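Local coordinates for prenyltransference for protein (Lavandula lanata, PDB 5HC7) that probably joins prenyl diphosphates, as cis-prenyltransferases do, and binds magnesium and dimethylallyl S-thiolodiphosphate, at residues Ala17-Gly22 with Asp189-Ala194; Thr61-Ser66 with Ser201-Trp206. All coordinates share one frame; numbering follows the deposited sequence.

Contact 1. Residues Ala17-Gly22 with Asp189-Ala194. With MG (magnesium ion), chain B; DST (dimethylallyl S-thiolodiphosphate), chain D; DST (dimethylallyl S-thiolodiphosphate), chain C.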
loop_
_atom_site.group_PDB
_atom_site.type_symbol
_atom_site.label_atom_id
_atom_site.label_comp_id
_atom_site.label_asym_id
_atom_site.label_seq_id
_atom_site.Cartn_x
_atom_site.Cartn_y
_atom_site.Cartn_z
ATOM N N ALA A 17 4.184 5.015 11.638
ATOM C CA ALA A 17 3.152 4.033 11.920
ATOM C C ALA A 17 3.747 2.647 12.119
ATOM O O ALA A 17 4.708 2.286 11.462
ATOM C CB ALA A 17 2.115 4.031 10.813
ATOM N N ILE A 18 3.150 1.879 13.033
ATOM C CA ILE A 18 3.675 0.588 13.397
ATOM C C ILE A 18 2.628 -0.492 13.304
ATOM O O ILE A 18 1.559 -0.367 13.895
ATOM C CB ILE A 18 4.220 0.562 14.828
ATOM C CG1 ILE A 18 5.298 1.607 15.011
ATOM C CG2 ILE A 18 4.807 -0.800 15.157
ATOM C CD1 ILE A 18 5.824 1.666 16.428
ATOM N N ILE A 19 2.926 -1.526 12.520
ATOM C CA ILE A 19 2.177 -2.756 12.548
ATOM C C ILE A 19 2.820 -3.699 13.548
ATOM O O ILE A 19 3.936 -4.144 13.374
ATOM C CB ILE A 19 2.134 -3.433 11.140
ATOM C CG1 ILE A 19 1.538 -2.465 10.109
ATOM C CG2 ILE A 19 1.361 -4.719 11.183
ATOM C CD1 ILE A 19 1.541 -2.923 8.654
ATOM N N ILE A 20 2.072 -4.050 14.590
ATOM C CA ILE A 20 2.551 -4.965 15.606
ATOM C C ILE A 20 2.170 -6.384 15.128
ATOM O O ILE A 20 1.207 -6.559 14.368
ATOM C CB ILE A 20 2.003 -4.530 16.991
ATOM C CG1 ILE A 20 0.494 -4.687 17.046
ATOM C CG2 ILE A 20 2.403 -3.057 17.266
ATOM C CD1 ILE A 20 -0.180 -4.304 18.340
ATOM N N ASP A 21 2.980 -7.364 15.463
ATOM C CA ASP A 21 2.793 -8.708 14.982
ATOM C C ASP A 21 3.808 -9.598 15.712
ATOM O O ASP A 21 4.728 -9.089 16.309
ATOM C CB ASP A 21 3.023 -8.751 13.448
ATOM C CG ASP A 21 2.446 -10.020 12.752
ATOM O OD1 ASP A 21 1.577 -10.642 13.353
ATOM O OD2 ASP A 21 2.829 -10.420 11.607
ATOM N N GLY A 22 3.628 -10.920 15.650
ATOM C CA GLY A 22 4.535 -11.851 16.286
ATOM C C GLY A 22 4.244 -12.264 17.754
ATOM O O GLY A 22 5.045 -12.959 18.358
ATOM N N ASP A 189 5.447 8.817 7.047
ATOM C CA ASP A 189 6.744 8.926 6.359
ATOM C C ASP A 189 7.482 7.555 6.424
ATOM O O ASP A 189 8.199 7.152 5.483
ATOM C CB ASP A 189 7.529 10.013 7.043
ATOM C CG ASP A 189 6.823 11.332 6.944
ATOM O OD1 ASP A 189 6.882 11.792 5.785
ATOM O OD2 ASP A 189 6.165 11.813 7.920
ATOM N N LEU A 190 7.221 6.858 7.518
ATOM C CA LEU A 190 7.891 5.600 7.894
ATOM C C LEU A 190 6.858 4.612 8.482
ATOM O O LEU A 190 6.117 4.978 9.362
ATOM C CB LEU A 190 8.999 5.845 8.916
ATOM C CG LEU A 190 9.676 4.590 9.514
ATOM C CD1 LEU A 190 10.371 3.792 8.443
ATOM C CD2 LEU A 190 10.664 5.044 10.573
ATOM N N LEU A 191 6.795 3.407 7.918
ATOM C CA LEU A 191 5.911 2.344 8.353
ATOM C C LEU A 191 6.790 1.197 8.809
ATOM O O LEU A 191 7.607 0.699 8.068
ATOM C CB LEU A 191 5.086 1.866 7.209
ATOM C CG LEU A 191 4.267 0.624 7.599
ATOM C CD1 LEU A 191 3.183 0.984 8.599
ATOM C CD2 LEU A 191 3.612 0.035 6.393
ATOM N N ILE A 192 6.624 0.820 10.040
ATOM C CA ILE A 192 7.399 -0.235 10.635
ATOM C C ILE A 192 6.505 -1.454 10.791
ATOM O O ILE A 192 5.397 -1.345 11.347
ATOM C CB ILE A 192 7.930 0.169 12.040
ATOM C CG1 ILE A 192 8.943 1.355 11.916
ATOM C CG2 ILE A 192 8.570 -1.045 12.720
ATOM C CD1 ILE A 192 9.156 2.073 13.257
ATOM N N ARG A 193 7.009 -2.614 10.393
ATOM C CA ARG A 193 6.270 -3.857 10.658
ATOM C C ARG A 193 7.208 -4.874 11.298
ATOM O O ARG A 193 8.193 -5.252 10.718
ATOM C CB ARG A 193 5.671 -4.460 9.387
ATOM C CG ARG A 193 4.871 -5.692 9.721
ATOM C CD ARG A 193 4.071 -6.273 8.597
ATOM N NE ARG A 193 3.438 -7.466 9.110
ATOM C CZ ARG A 193 2.220 -7.882 8.836
ATOM N NH1 ARG A 193 1.390 -7.228 8.030
ATOM N NH2 ARG A 193 1.821 -8.984 9.421
ATOM N N ALA A 194 6.852 -5.287 12.499
ATOM C CA ALA A 194 7.560 -6.317 13.255
ATOM C C ALA A 194 7.130 -7.709 12.802
ATOM O O ALA A 194 6.047 -7.900 12.214
ATOM C CB ALA A 194 7.278 -6.150 14.717
HETATM MG MG MG B . 0.023 -12.382 13.095
HETATM O O4 DST D . 1.628 -12.970 14.137
HETATM P P1 DST D . 1.408 -14.022 15.399
HETATM O O6 DST D . 2.911 -14.435 15.926
HETATM O O5 DST D . 0.614 -15.205 14.823
HETATM O O2 DST D . 0.657 -13.251 16.712
HETATM P P3 DST D . -0.246 -11.894 16.680
HETATM O O8 DST D . 0.657 -10.709 16.790
HETATM O O7 DST D . -1.525 -11.983 17.694
HETATM S S9 DST D . -0.799 -11.972 15.520
HETATM O O4 DST C . -0.058 -11.419 9.154
HETATM P P1 DST C . -1.554 -11.282 8.686
HETATM O O6 DST C . -2.408 -12.458 8.901
HETATM O O5 DST C . -1.676 -10.800 7.051
HETATM O O2 DST C . -2.205 -10.200 9.690
HETATM P P3 DST C . -2.041 -10.047 11.342
HETATM O O8 DST C . -3.609 -9.925 11.923
HETATM O O7 DST C . -1.217 -11.063 12.096
HETATM S S9 DST C . -1.383 -8.049 11.474
HETATM C C10 DST C . -3.122 -7.681 12.013
HETATM C C11 DST C . -3.158 -6.263 12.319
HETATM C C12 DST C . -2.817 -6.023 13.786
HETATM C C13 DST C . -1.559 -5.108 13.903
HETATM C C14 DST C . -3.990 -5.304 14.428
HETATM O O HOH W 1 5.119 -9.490 10.533
HETATM O O HOH W 2 1.180 -12.351 11.228
#

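Contact 2. Residues Thr61-Ser66 with Ser201-Trp206. With DST (dimethylallyl S-thiolodiphosphate), chain C.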
loop_
_atom_site.group_PDB
_atom_site.type_symbol
_atom_site.label_atom_id
_atom_site.label_comp_id
_atom_site.label_asym_id
_atom_site.label_seq_id
_atom_site.Cartn_x
_atom_site.Cartn_y
_atom_site.Cartn_z
ATOM N N THR A 61 1.362 6.336 15.104
ATOM C CA THR A 61 0.188 5.477 14.999
ATOM C C THR A 61 0.599 4.042 15.314
ATOM O O THR A 61 1.580 3.556 14.741
ATOM C CB THR A 61 -0.419 5.505 13.604
ATOM O OG1 THR A 61 -0.792 6.843 13.266
ATOM C CG2 THR A 61 -1.697 4.578 13.544
ATOM N N ILE A 62 -0.096 3.415 16.272
ATOM C CA ILE A 62 0.041 2.002 16.523
ATOM C C ILE A 62 -1.247 1.314 16.103
ATOM O O ILE A 62 -2.369 1.690 16.510
ATOM C CB ILE A 62 0.319 1.706 17.981
ATOM C CG1 ILE A 62 1.681 2.321 18.386
ATOM C CG2 ILE A 62 0.309 0.199 18.237
ATOM C CD1 ILE A 62 1.972 2.209 19.896
ATOM N N TRP A 63 -1.091 0.305 15.258
ATOM C CA TRP A 63 -2.237 -0.461 14.759
ATOM C C TRP A 63 -2.405 -1.628 15.674
ATOM O O TRP A 63 -1.556 -2.512 15.682
ATOM C CB TRP A 63 -2.024 -0.984 13.347
ATOM C CG TRP A 63 -3.207 -1.569 12.642
ATOM C CD1 TRP A 63 -4.563 -1.197 12.740
ATOM C CD2 TRP A 63 -3.145 -2.537 11.632
ATOM N NE1 TRP A 63 -5.305 -1.890 11.840
ATOM C CE2 TRP A 63 -4.469 -2.715 11.129
ATOM C CE3 TRP A 63 -2.103 -3.239 11.051
ATOM C CZ2 TRP A 63 -4.753 -3.593 10.097
ATOM C CZ3 TRP A 63 -2.405 -4.154 10.084
ATOM C CH2 TRP A 63 -3.718 -4.303 9.597
ATOM N N ALA A 64 -3.556 -1.628 16.358
ATOM C CA ALA A 64 -3.887 -2.553 17.445
ATOM C C ALA A 64 -4.884 -3.611 17.002
ATOM O O ALA A 64 -4.918 -4.694 17.540
ATOM C CB ALA A 64 -4.498 -1.779 18.580
ATOM N N LEU A 65 -5.735 -3.312 16.043
ATOM C CA LEU A 65 -6.756 -4.287 15.699
ATOM C C LEU A 65 -7.328 -4.021 14.327
ATOM O O LEU A 65 -7.795 -2.905 14.068
ATOM C CB LEU A 65 -7.902 -4.214 16.745
ATOM C CG LEU A 65 -8.759 -5.488 16.695
ATOM C CD1 LEU A 65 -8.079 -6.616 17.479
ATOM C CD2 LEU A 65 -10.151 -5.228 17.250
ATOM N N SER A 66 -7.301 -5.029 13.469
ATOM C CA SER A 66 -7.962 -4.942 12.184
ATOM C C SER A 66 -9.392 -5.496 12.233
ATOM O O SER A 66 -9.746 -6.201 13.185
ATOM C CB SER A 66 -7.183 -5.718 11.132
ATOM O OG SER A 66 -7.373 -7.121 11.233
ATOM N N SER A 201 -1.425 -6.202 5.207
ATOM C CA SER A 201 -2.489 -6.863 5.941
ATOM C C SER A 201 -3.715 -5.983 6.128
ATOM O O SER A 201 -4.409 -6.094 7.125
ATOM C CB SER A 201 -2.026 -7.435 7.318
ATOM O OG SER A 201 -0.940 -8.346 7.186
ATOM N N ASN A 202 -4.009 -5.138 5.147
ATOM C CA ASN A 202 -5.167 -4.267 5.167
ATOM C C ASN A 202 -5.073 -3.190 6.243
ATOM O O ASN A 202 -6.093 -2.719 6.826
ATOM C CB ASN A 202 -6.514 -5.023 5.224
ATOM C CG ASN A 202 -7.724 -4.091 4.961
ATOM O OD1 ASN A 202 -7.646 -3.187 4.154
ATOM N ND2 ASN A 202 -8.830 -4.312 5.681
ATOM N N PHE A 203 -3.852 -2.717 6.435
ATOM C CA PHE A 203 -3.662 -1.444 7.175
ATOM C C PHE A 203 -3.942 -0.278 6.226
ATOM O O PHE A 203 -4.612 -0.438 5.224
ATOM C CB PHE A 203 -2.235 -1.465 7.765
ATOM C CG PHE A 203 -1.926 -0.345 8.751
ATOM C CD1 PHE A 203 -2.892 0.198 9.586
ATOM C CD2 PHE A 203 -0.637 0.175 8.823
ATOM C CE1 PHE A 203 -2.612 1.213 10.469
ATOM C CE2 PHE A 203 -0.336 1.211 9.704
ATOM C CZ PHE A 203 -1.336 1.705 10.553
ATOM N N PHE A 204 -3.399 0.921 6.484
ATOM C CA PHE A 204 -3.465 1.994 5.512
ATOM C C PHE A 204 -3.152 1.529 4.122
ATOM O O PHE A 204 -2.174 0.801 3.883
ATOM C CB PHE A 204 -2.386 3.030 5.803
ATOM C CG PHE A 204 -2.553 3.771 7.104
ATOM C CD1 PHE A 204 -3.819 4.164 7.555
ATOM C CD2 PHE A 204 -1.463 4.107 7.858
ATOM C CE1 PHE A 204 -3.984 4.862 8.755
ATOM C CE2 PHE A 204 -1.596 4.865 9.094
ATOM C CZ PHE A 204 -2.872 5.265 9.526
ATOM N N LEU A 205 -3.894 2.080 3.159
ATOM C CA LEU A 205 -3.608 1.886 1.783
ATOM C C LEU A 205 -3.464 3.246 1.109
ATOM O O LEU A 205 -2.386 3.587 0.549
ATOM C CB LEU A 205 -4.742 1.028 1.152
ATOM C CG LEU A 205 -4.989 -0.396 1.685
ATOM C CD1 LEU A 205 -6.239 -1.029 1.086
ATOM C CD2 LEU A 205 -3.784 -1.299 1.418
ATOM N N TRP A 206 -4.543 4.038 1.114
ATOM C CA TRP A 206 -4.510 5.394 0.540
ATOM C C TRP A 206 -3.303 6.174 1.091
ATOM O O TRP A 206 -2.654 6.919 0.373
ATOM C CB TRP A 206 -5.795 6.151 0.892
ATOM C CG TRP A 206 -5.694 7.611 0.589
ATOM C CD1 TRP A 206 -5.138 8.583 1.381
ATOM C CD2 TRP A 206 -6.159 8.272 -0.602
ATOM N NE1 TRP A 206 -5.225 9.813 0.730
ATOM C CE2 TRP A 206 -5.804 9.637 -0.492
ATOM C CE3 TRP A 206 -6.798 7.832 -1.780
ATOM C CZ2 TRP A 206 -6.150 10.569 -1.455
ATOM C CZ3 TRP A 206 -7.061 8.776 -2.803
ATOM C CH2 TRP A 206 -6.752 10.114 -2.614
HETATM O O4 DST C . -0.058 -11.419 9.154
HETATM P P1 DST C . -1.554 -11.282 8.686
HETATM O O6 DST C . -2.408 -12.458 8.901
HETATM O O5 DST C . -1.676 -10.800 7.051
HETATM O O2 DST C . -2.205 -10.200 9.690
HETATM P P3 DST C . -2.041 -10.047 11.342
HETATM O O8 DST C . -3.609 -9.925 11.923
HETATM O O7 DST C . -1.217 -11.063 12.096
HETATM S S9 DST C . -1.383 -8.049 11.474
HETATM C C10 DST C . -3.122 -7.681 12.013
HETATM C C11 DST C . -3.158 -6.263 12.319
HETATM C C12 DST C . -2.817 -6.023 13.786
HETATM C C13 DST C . -1.559 -5.108 13.903
HETATM C C14 DST C . -3.990 -5.304 14.428
HETATM O O HOH W 3 -6.106 -7.566 8.340
#

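Contact 1. Residues Ala17-Gly22 with Asp189-Ala194
Ala17 to Ile19 run parallel to Leu191 to Arg193, the tight part of the contact. Four backbone hydrogen bonds, reaching from Leu190 O to Ala194 N, stitch the two strands, the shortest from Ile19 N to Ile192 O at 2.7 Å; Ala17 CB meets Leu191 CD1 at 3.9 Å on the face shared with Ile19 and Arg193. With CG anti to the backbone N (chi1 -177°) and the chain extended, Arg193 reaches past Ile19, whose CG2 lies over one guanidinium face. Beyond the strands, packing gives way to waters, metal and diphosphate. Arg193 NH2 makes a salt bridge of 2.8 Å to Asp21 OD2, from above the carboxylate plane (62° out of it), and is 3.1 Å from O4 of the chain C ligand; its NH1 is taken by Ser201 OG and Arg199 O. Two waters donate to Asp21 OD2, while OD1 binds magnesium. A leucine in place of Arg193 would probably leave Asp21 OD2 without its salt-bridge partner and cost the chain C O4 its NH2 hydrogen bond. Gly22, N-cap of helix 23-30, bonds by N-H to O4 of the chain D ligand. Strand 15-19 is flanked by 59-65 and 190-194, and helix 225-237 packs on Ile192.

Contact 2. Residues Thr61-Ser66 with Ser201-Trp206
The Trp63 indole has Phe203 on one face and the chain C ligand on the other: Phe203 CD1 is 3.4 Å from Trp63 CD2, and the ligand's C11 is 3.2 Å from Trp63 CZ3. At the indole edge, in its plane, the backbone O of Ser201 lies 3.1 Å from Trp63 CH2. The five-membered ring and the Phe203 ring form an offset stack with planes at 22°. The two side chains run antiparallel across each other's faces, which puts Phe203 CB over the six-membered ring, 3.6 Å from its centroid, and Trp63 CB over the phenyl face, two reciprocal CH-pi contacts. With CG anti to N (chi1 -169°), Trp63 slots its indole between the ligand and Phe203. The far face of Phe203 is covered by Phe204, and Thr61 CG2 touches its edge. Indole NE1 is satisfied by Tyr142 O. Polar links lie at the ligand end: Ser201 OG donates to ligand O5 at 2.6 Å, while a water joins Ser201 O to Ser66 OG. The prenyl chain meets an aromatic wall and the diphosphate a hydroxyl; the indole face beside C11 could, in the natural substrate, lend stabilisation to positive charge on the allyl group as the diphosphate departs.

In the fold
Along the chain the segments alternate, 17-22, 61-66, 189-194, 201-206, and the centres of the two contacts are 9 Å apart. Contact 1 joins two strands of the parallel sheet, and contact 2 packs a loop on a third. Strands 59-65, 15-19 and 190-194 are successive neighbours there; Ile18 N bonds Thr61 O at 2.9 Å between the contacts. The loop holding 201-206, between strands 190-194 and 212-216, folds back so that Phe203 packs on Ile19. The chain C ligand touches both: contact 1 supplies the magnesium ligand and arginine, contact 2 the indole and a hydroxyl, with Ile20 also beside the prenyl group. Phe210 of the second subunit packs on Ser201, bringing the dimer partner close to the pocket.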